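Local coordinates for beta-galactosidase (Trichoderma reesei, PDB 3OG2), which probably hydrolyses terminal non-reducing beta-D-galactose residues from beta-D-galactosides, as a TIM-barrel enzyme of glycoside hydrolase family 35, at residues F50-V54 with P55-L59; F941-P944 with E945-D949. One frame throughout, in Å; residues are numbered along the deposited sequence.

Interaction 1: residues F50-V54 with P55-L59; sequences FRLPV and PSLYL
Val54 and Leu57 lie side by side and point the same way, with Val54 CG1 3.7 Å from Leu57 CD1. CG of Leu57 stands anti to its own carbonyl carbon (chi1 -80°), which turns the branch alongside the valine. Leu52 crosses Leu57 at about a right angle. Its CD2 tip rests 3.9 Å from Leu57 CB. Leu57 is thus the bump, and Leu52 and Val54 form the hollow around it. On the other flank the Tyr58 ring reaches back along Leu52, and Tyr58 CE1 lies 4.2 Å from Leu52 CB. Leu52 O meets the ring obliquely, 3.3 Å from Tyr58 CE1. The tyrosine hydroxyl is hydrogen-bonded to Pro49 O. The chain bends twice here. An inverse gamma turn is centred on Pro53, and a type I turn has Pro55 and Ser56 at its corners. Leu57 N closes the second turn on Val54 O at 2.9 Å, with the donor 46° out of the carbonyl plane. With an alanine in place of Tyr58, Pro49 O would probably lose its hydroxyl partner and a gap would open beside Leu52 CB. Chemically, two hydrogen bonds, at Val54 O and Tyr58 OH, hold the bend into helix 58-66 within otherwise apolar packing.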
ATOM      1  N   PHE A  50       8.952   2.728   3.140  1.00  6.87           N
ATOM      2  CA  PHE A  50       9.529   1.823   4.129  1.00  7.95           C
ATOM      3  C   PHE A  50       8.969   0.418   4.080  1.00  6.57           C
ATOM      4  O   PHE A  50       9.531  -0.454   4.760  1.00  8.91           O
ATOM      5  CB  PHE A  50       9.332   2.451   5.535  1.00  8.62           C
ATOM      6  CG  PHE A  50       7.887   2.787   5.842  1.00  8.04           C
ATOM      7  CD1 PHE A  50       7.035   1.811   6.354  1.00  8.27           C
ATOM      8  CD2 PHE A  50       7.416   4.093   5.614  1.00  8.85           C
ATOM      9  CE1 PHE A  50       5.691   2.078   6.625  1.00  8.51           C
ATOM     10  CE2 PHE A  50       6.067   4.331   5.865  1.00  9.07           C
ATOM     11  CZ  PHE A  50       5.206   3.357   6.346  1.00  8.54           C
ATOM     12  N   ARG A  51       7.915   0.186   3.306  1.00  6.52           N
ATOM     13  CA  ARG A  51       7.356  -1.172   3.151  1.00  7.46           C
ATOM     14  C   ARG A  51       7.944  -1.917   1.941  1.00  7.47           C
ATOM     15  O   ARG A  51       7.562  -3.055   1.682  1.00  8.08           O
ATOM     16  CB  ARG A  51       5.847  -1.088   3.031  1.00  7.43           C
ATOM     17  CG  ARG A  51       5.245  -0.956   4.466  1.00  7.99           C
ATOM     18  CD  ARG A  51       3.767  -0.628   4.436  1.00  7.61           C
ATOM     19  NE  ARG A  51       3.084  -1.066   5.667  1.00  6.83           N
ATOM     20  CZ  ARG A  51       2.171  -0.376   6.324  1.00  6.10           C
ATOM     21  NH1 ARG A  51       1.817   0.873   6.025  1.00  6.42           N
ATOM     22  NH2 ARG A  51       1.628  -1.009   7.358  1.00  6.30           N
ATOM     23  N   LEU A  52       8.949  -1.323   1.282  1.00  7.37           N
ATOM     24  CA  LEU A  52       9.649  -1.943   0.153  1.00  7.93           C
ATOM     25  C   LEU A  52      11.110  -1.517   0.257  1.00  7.41           C
ATOM     26  O   LEU A  52      11.492  -0.497  -0.351  1.00  8.55           O
ATOM     27  CB  LEU A  52       9.019  -1.528  -1.196  1.00  7.68           C
ATOM     28  CG  LEU A  52       9.710  -2.159  -2.417  1.00  9.25           C
ATOM     29  CD1 LEU A  52       9.727  -3.658  -2.367  1.00 12.82           C
ATOM     30  CD2 LEU A  52       9.003  -1.679  -3.686  1.00 11.41           C
ATOM     31  N   PRO A  53      11.906  -2.221   1.054  1.00  7.48           N
ATOM     32  CA  PRO A  53      13.292  -1.786   1.330  1.00  7.99           C
ATOM     33  C   PRO A  53      14.237  -2.225   0.233  1.00  9.08           C
ATOM     34  O   PRO A  53      15.326  -2.776   0.503  1.00 10.94           O
ATOM     35  CB  PRO A  53      13.576  -2.478   2.666  1.00 10.39           C
ATOM     36  CG  PRO A  53      12.815  -3.794   2.556  1.00  9.54           C
ATOM     37  CD  PRO A  53      11.523  -3.407   1.826  1.00  8.19           C
ATOM     38  N   VAL A  54      13.844  -1.941  -1.001  1.00  8.30           N
ATOM     39  CA  VAL A  54      14.681  -2.281  -2.184  1.00  8.46           C
ATOM     40  C   VAL A  54      14.660  -1.049  -3.062  1.00  7.52           C
ATOM     41  O   VAL A  54      13.714  -0.851  -3.860  1.00  8.23           O
ATOM     42  CB  VAL A  54      14.131  -3.462  -2.956  1.00  8.31           C
ATOM     43  CG1 VAL A  54      15.016  -3.785  -4.183  1.00  9.29           C
ATOM     44  CG2 VAL A  54      14.033  -4.715  -2.069  1.00 10.78           C
ATOM     45  N   PRO A  55      15.649  -0.183  -2.901  1.00  8.03           N
ATOM     46  CA  PRO A  55      15.619   1.104  -3.584  1.00  9.80           C
ATOM     47  C   PRO A  55      15.428   1.012  -5.088  1.00  9.07           C
ATOM     48  O   PRO A  55      14.712   1.866  -5.671  1.00 10.03           O
ATOM     49  CB  PRO A  55      16.995   1.710  -3.249  1.00 12.29           C
ATOM     50  CG  PRO A  55      17.397   1.083  -1.967  1.00 12.62           C
ATOM     51  CD  PRO A  55      16.776  -0.294  -1.945  1.00 10.08           C
ATOM     52  N   SER A  56      16.040  -0.002  -5.702  1.00  8.79           N
ATOM     53  CA  SER A  56      15.919  -0.084  -7.178  1.00 10.24           C
ATOM     54  C   SER A  56      14.571  -0.597  -7.673  1.00  9.77           C
ATOM     55  O   SER A  56      14.333  -0.632  -8.897  1.00 13.12           O
ATOM     56  CB  SER A  56      17.101  -0.917  -7.731  1.00 14.15           C
ATOM     57  OG  SER A  56      17.063  -2.197  -7.117  1.00 14.06           O
ATOM     58  N   LEU A  57      13.646  -0.971  -6.760  1.00  8.76           N
ATOM     59  CA  LEU A  57      12.294  -1.331  -7.183  1.00  8.55           C
ATOM     60  C   LEU A  57      11.304  -0.182  -7.072  1.00  8.15           C
ATOM     61  O   LEU A  57      10.181  -0.330  -7.566  1.00  8.40           O
ATOM     62  CB  LEU A  57      11.780  -2.516  -6.326  1.00  8.98           C
ATOM     63  CG  LEU A  57      12.340  -3.861  -6.827  1.00  9.01           C
ATOM     64  CD1 LEU A  57      11.896  -4.946  -5.842  1.00 10.09           C
ATOM     65  CD2 LEU A  57      11.867  -4.181  -8.249  1.00 10.72           C
ATOM     66  N   TYR A  58      11.672   0.959  -6.484  1.00  8.51           N
ATOM     67  CA  TYR A  58      10.680   2.043  -6.507  1.00  7.92           C
ATOM     68  C   TYR A  58      10.284   2.427  -7.906  1.00  7.28           C
ATOM     69  O   TYR A  58       9.094   2.680  -8.162  1.00  8.08           O
ATOM     70  CB  TYR A  58      11.240   3.265  -5.777  1.00  8.02           C
ATOM     71  CG  TYR A  58      11.459   3.052  -4.291  1.00  8.20           C
ATOM     72  CD1 TYR A  58      10.529   2.325  -3.535  1.00  8.73           C
ATOM     73  CD2 TYR A  58      12.595   3.581  -3.686  1.00  8.42           C
ATOM     74  CE1 TYR A  58      10.748   2.123  -2.162  1.00  8.40           C
ATOM     75  CE2 TYR A  58      12.814   3.395  -2.303  1.00  8.61           C
ATOM     76  CZ  TYR A  58      11.888   2.671  -1.575  1.00  9.60           C
ATOM     77  OH  TYR A  58      12.073   2.482  -0.197  1.00  8.65           O
ATOM     78  N   LEU A  59      11.208   2.427  -8.857  1.00  7.88           N
ATOM     79  CA  LEU A  59      10.859   2.804 -10.220  1.00  7.69           C
ATOM     80  C   LEU A  59       9.905   1.796 -10.825  1.00  7.66           C
ATOM     81  O   LEU A  59       9.047   2.156 -11.644  1.00  8.74           O
ATOM     82  CB  LEU A  59      12.116   2.924 -11.098  1.00  9.63           C
ATOM     83  CG  LEU A  59      11.886   3.490 -12.490  1.00  9.78           C
ATOM     84  CD1 LEU A  59      11.257   4.892 -12.534  1.00 12.85           C
ATOM     85  CD2 LEU A  59      13.209   3.468 -13.268  1.00 13.51           C
TER

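Interaction 2: residues F941-P944 with E945-D949; sequences FPVP and EGILD
The peptide group joining Pro944 to Glu945 is the flat centre of this turn, and Ile947 and Leu948 close on it. To one side of its plane stand the Pro944 ring and Ile947, side by side, with Pro944 CG 3.8 Å from Ile947 CG1. To the other stand Val943 CG1 and the end of Leu948, and Leu948 is the one over the face. At the oxygen edge Pro944 O takes two N-H groups. Leu948 N binds it at 3.0 Å, nearly straight (168°) and tilted 16° from the carbonyl plane. This bond closes a five-residue alpha-turn with Gly946 at its third position. Ile947 N comes from the opposite side of that plane and gives a weak bond of 3.1 Å. Val943 and Ile947 cross at about a right angle, Val943 CG1 to Ile947 CG2 3.8 Å. Rotation about the first side-chain bond of Ile947 sets CG2 opposite the backbone N and against the valine. Gly946 has a positive phi (113°), where a side chain would press on Glu945 O. Glu945 OE1 forms a salt bridge with Arg985. The turn follows strand 940-943 of an all-beta domain in the C-terminal part of the chain. Val943 and Leu948 pack on Val923 of strand 917-923, Pro944 and Ile947 on Tyr928 of strand 926-932.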
ATOM      1  N   PHE A 941       4.614 -16.111   2.133  1.00  8.70           N
ATOM      2  CA  PHE A 941       5.429 -14.952   2.518  1.00  8.22           C
ATOM      3  C   PHE A 941       6.275 -14.498   1.348  1.00  8.11           C
ATOM      4  O   PHE A 941       7.340 -15.092   1.124  1.00  8.62           O
ATOM      5  CB  PHE A 941       6.340 -15.308   3.736  1.00  7.86           C
ATOM      6  CG  PHE A 941       5.457 -15.560   4.953  1.00  8.25           C
ATOM      7  CD1 PHE A 941       4.901 -16.787   5.223  1.00  9.53           C
ATOM      8  CD2 PHE A 941       5.182 -14.488   5.839  1.00  8.70           C
ATOM      9  CE1 PHE A 941       4.097 -17.002   6.367  1.00  9.95           C
ATOM     10  CE2 PHE A 941       4.413 -14.702   6.994  1.00  8.26           C
ATOM     11  CZ  PHE A 941       3.861 -15.935   7.244  1.00  9.89           C
ATOM     12  N   PRO A 942       5.824 -13.520   0.573  1.00  7.70           N
ATOM     13  CA  PRO A 942       6.639 -13.060  -0.580  1.00  8.29           C
ATOM     14  C   PRO A 942       7.842 -12.303  -0.057  1.00  7.74           C
ATOM     15  O   PRO A 942       7.776 -11.615   1.000  1.00  9.22           O
ATOM     16  CB  PRO A 942       5.718 -12.075  -1.303  1.00  9.59           C
ATOM     17  CG  PRO A 942       4.764 -11.616  -0.255  1.00 12.92           C
ATOM     18  CD  PRO A 942       4.556 -12.788   0.669  1.00  8.87           C
ATOM     19  N   VAL A 943       8.953 -12.397  -0.760  1.00  7.96           N
ATOM     20  CA  VAL A 943      10.193 -11.685  -0.435  1.00  7.84           C
ATOM     21  C   VAL A 943      10.700 -11.099  -1.723  1.00  8.24           C
ATOM     22  O   VAL A 943      10.856 -11.877  -2.652  1.00  9.62           O
ATOM     23  CB  VAL A 943      11.227 -12.588   0.250  1.00  7.99           C
ATOM     24  CG1 VAL A 943      12.454 -11.757   0.589  1.00 10.69           C
ATOM     25  CG2 VAL A 943      10.588 -13.229   1.494  1.00  8.90           C
ATOM     26  N   PRO A 944      10.936  -9.798  -1.824  1.00  8.49           N
ATOM     27  CA  PRO A 944      11.303  -9.251  -3.134  1.00  9.10           C
ATOM     28  C   PRO A 944      12.725  -9.561  -3.578  1.00  9.11           C
ATOM     29  O   PRO A 944      13.646  -9.638  -2.793  1.00  9.60           O
ATOM     30  CB  PRO A 944      11.215  -7.739  -2.912  1.00  9.63           C
ATOM     31  CG  PRO A 944      11.442  -7.568  -1.442  1.00 10.30           C
ATOM     32  CD  PRO A 944      10.869  -8.784  -0.760  1.00  9.04           C
ATOM     33  N   GLU A 945      12.871  -9.707  -4.925  1.00  9.23           N
ATOM     34  CA  GLU A 945      14.183  -9.596  -5.523  1.00  9.74           C
ATOM     35  C   GLU A 945      14.856  -8.328  -5.028  1.00  9.94           C
ATOM     36  O   GLU A 945      14.180  -7.305  -4.914  1.00 10.77           O
ATOM     37  CB  GLU A 945      14.020  -9.558  -7.062  1.00 11.14           C
ATOM     38  CG  GLU A 945      15.354  -9.627  -7.797  1.00 12.03           C
ATOM     39  CD  GLU A 945      15.148  -9.589  -9.291  1.00 12.19           C
ATOM     40  OE1 GLU A 945      14.043  -9.961  -9.773  1.00 14.07           O
ATOM     41  OE2 GLU A 945      16.095  -9.202 -10.007  1.00 14.70           O
ATOM     42  N   GLY A 946      16.145  -8.388  -4.694  1.00  9.88           N
ATOM     43  CA  GLY A 946      16.780  -7.220  -4.057  1.00 10.41           C
ATOM     44  C   GLY A 946      17.110  -7.625  -2.653  1.00  8.54           C
ATOM     45  O   GLY A 946      18.266  -7.568  -2.201  1.00 11.08           O
ATOM     46  N   ILE A 947      16.127  -8.084  -1.894  1.00  8.92           N
ATOM     47  CA  ILE A 947      16.354  -8.740  -0.616  1.00  9.55           C
ATOM     48  C   ILE A 947      16.895 -10.169  -0.913  1.00  9.55           C
ATOM     49  O   ILE A 947      17.921 -10.521  -0.337  1.00 10.05           O
ATOM     50  CB  ILE A 947      15.107  -8.770   0.269  1.00  8.92           C
ATOM     51  CG1 ILE A 947      14.631  -7.356   0.647  1.00  9.11           C
ATOM     52  CG2 ILE A 947      15.398  -9.587   1.529  1.00  9.78           C
ATOM     53  CD1 ILE A 947      15.652  -6.514   1.414  1.00 11.74           C
ATOM     54  N   LEU A 948      16.219 -10.869  -1.811  1.00 10.21           N
ATOM     55  CA  LEU A 948      16.845 -12.082  -2.356  1.00 10.06           C
ATOM     56  C   LEU A 948      17.820 -11.765  -3.478  1.00 10.79           C
ATOM     57  O   LEU A 948      17.551 -10.866  -4.302  1.00 11.93           O
ATOM     58  CB  LEU A 948      15.744 -12.957  -2.946  1.00 11.40           C
ATOM     59  CG  LEU A 948      14.941 -13.780  -1.948  1.00 11.19           C
ATOM     60  CD1 LEU A 948      13.658 -14.300  -2.570  1.00 13.21           C
ATOM     61  CD2 LEU A 948      15.770 -14.974  -1.416  1.00 12.54           C
ATOM     62  N   ASP A 949      18.918 -12.492  -3.592  1.00 11.57           N
ATOM     63  CA  ASP A 949      19.891 -12.427  -4.648  1.00 11.78           C
ATOM     64  C   ASP A 949      19.566 -13.560  -5.610  1.00 11.13           C
ATOM     65  O   ASP A 949      19.709 -14.749  -5.275  1.00 12.11           O
ATOM     66  CB  ASP A 949      21.306 -12.539  -4.048  1.00 14.72           C
ATOM     67  CG  ASP A 949      22.390 -12.406  -5.101  1.00 16.05           C
ATOM     68  OD1 ASP A 949      22.091 -12.483  -6.313  1.00 16.16           O
ATOM     69  OD2 ASP A 949      23.600 -12.276  -4.740  1.00 21.12           O
TER

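Interaction 1 comes first along the chain, in the lead from strand 38-47 to helix 58-66 of the barrel domain. Interaction 2 lies far later, on strand 940-943 and in the loop toward strand 953-962 of an all-beta domain. Their centres are nevertheless only 11 Å apart, and they touch. Val54 CG2 packs on Ile947 CG1 at 3.8 Å. Leu57 CD1 lies 3.4 Å from Glu945 O, a buried carbonyl with no polar partner. A late chain segment borders both: Val988 touches Leu57 and Glu945, Ser56 OG bonds Glu989 N, and Gly946 pairs with Val991. The two turns meet where the barrel domain packs against the all-beta domain, in a largely apolar contact.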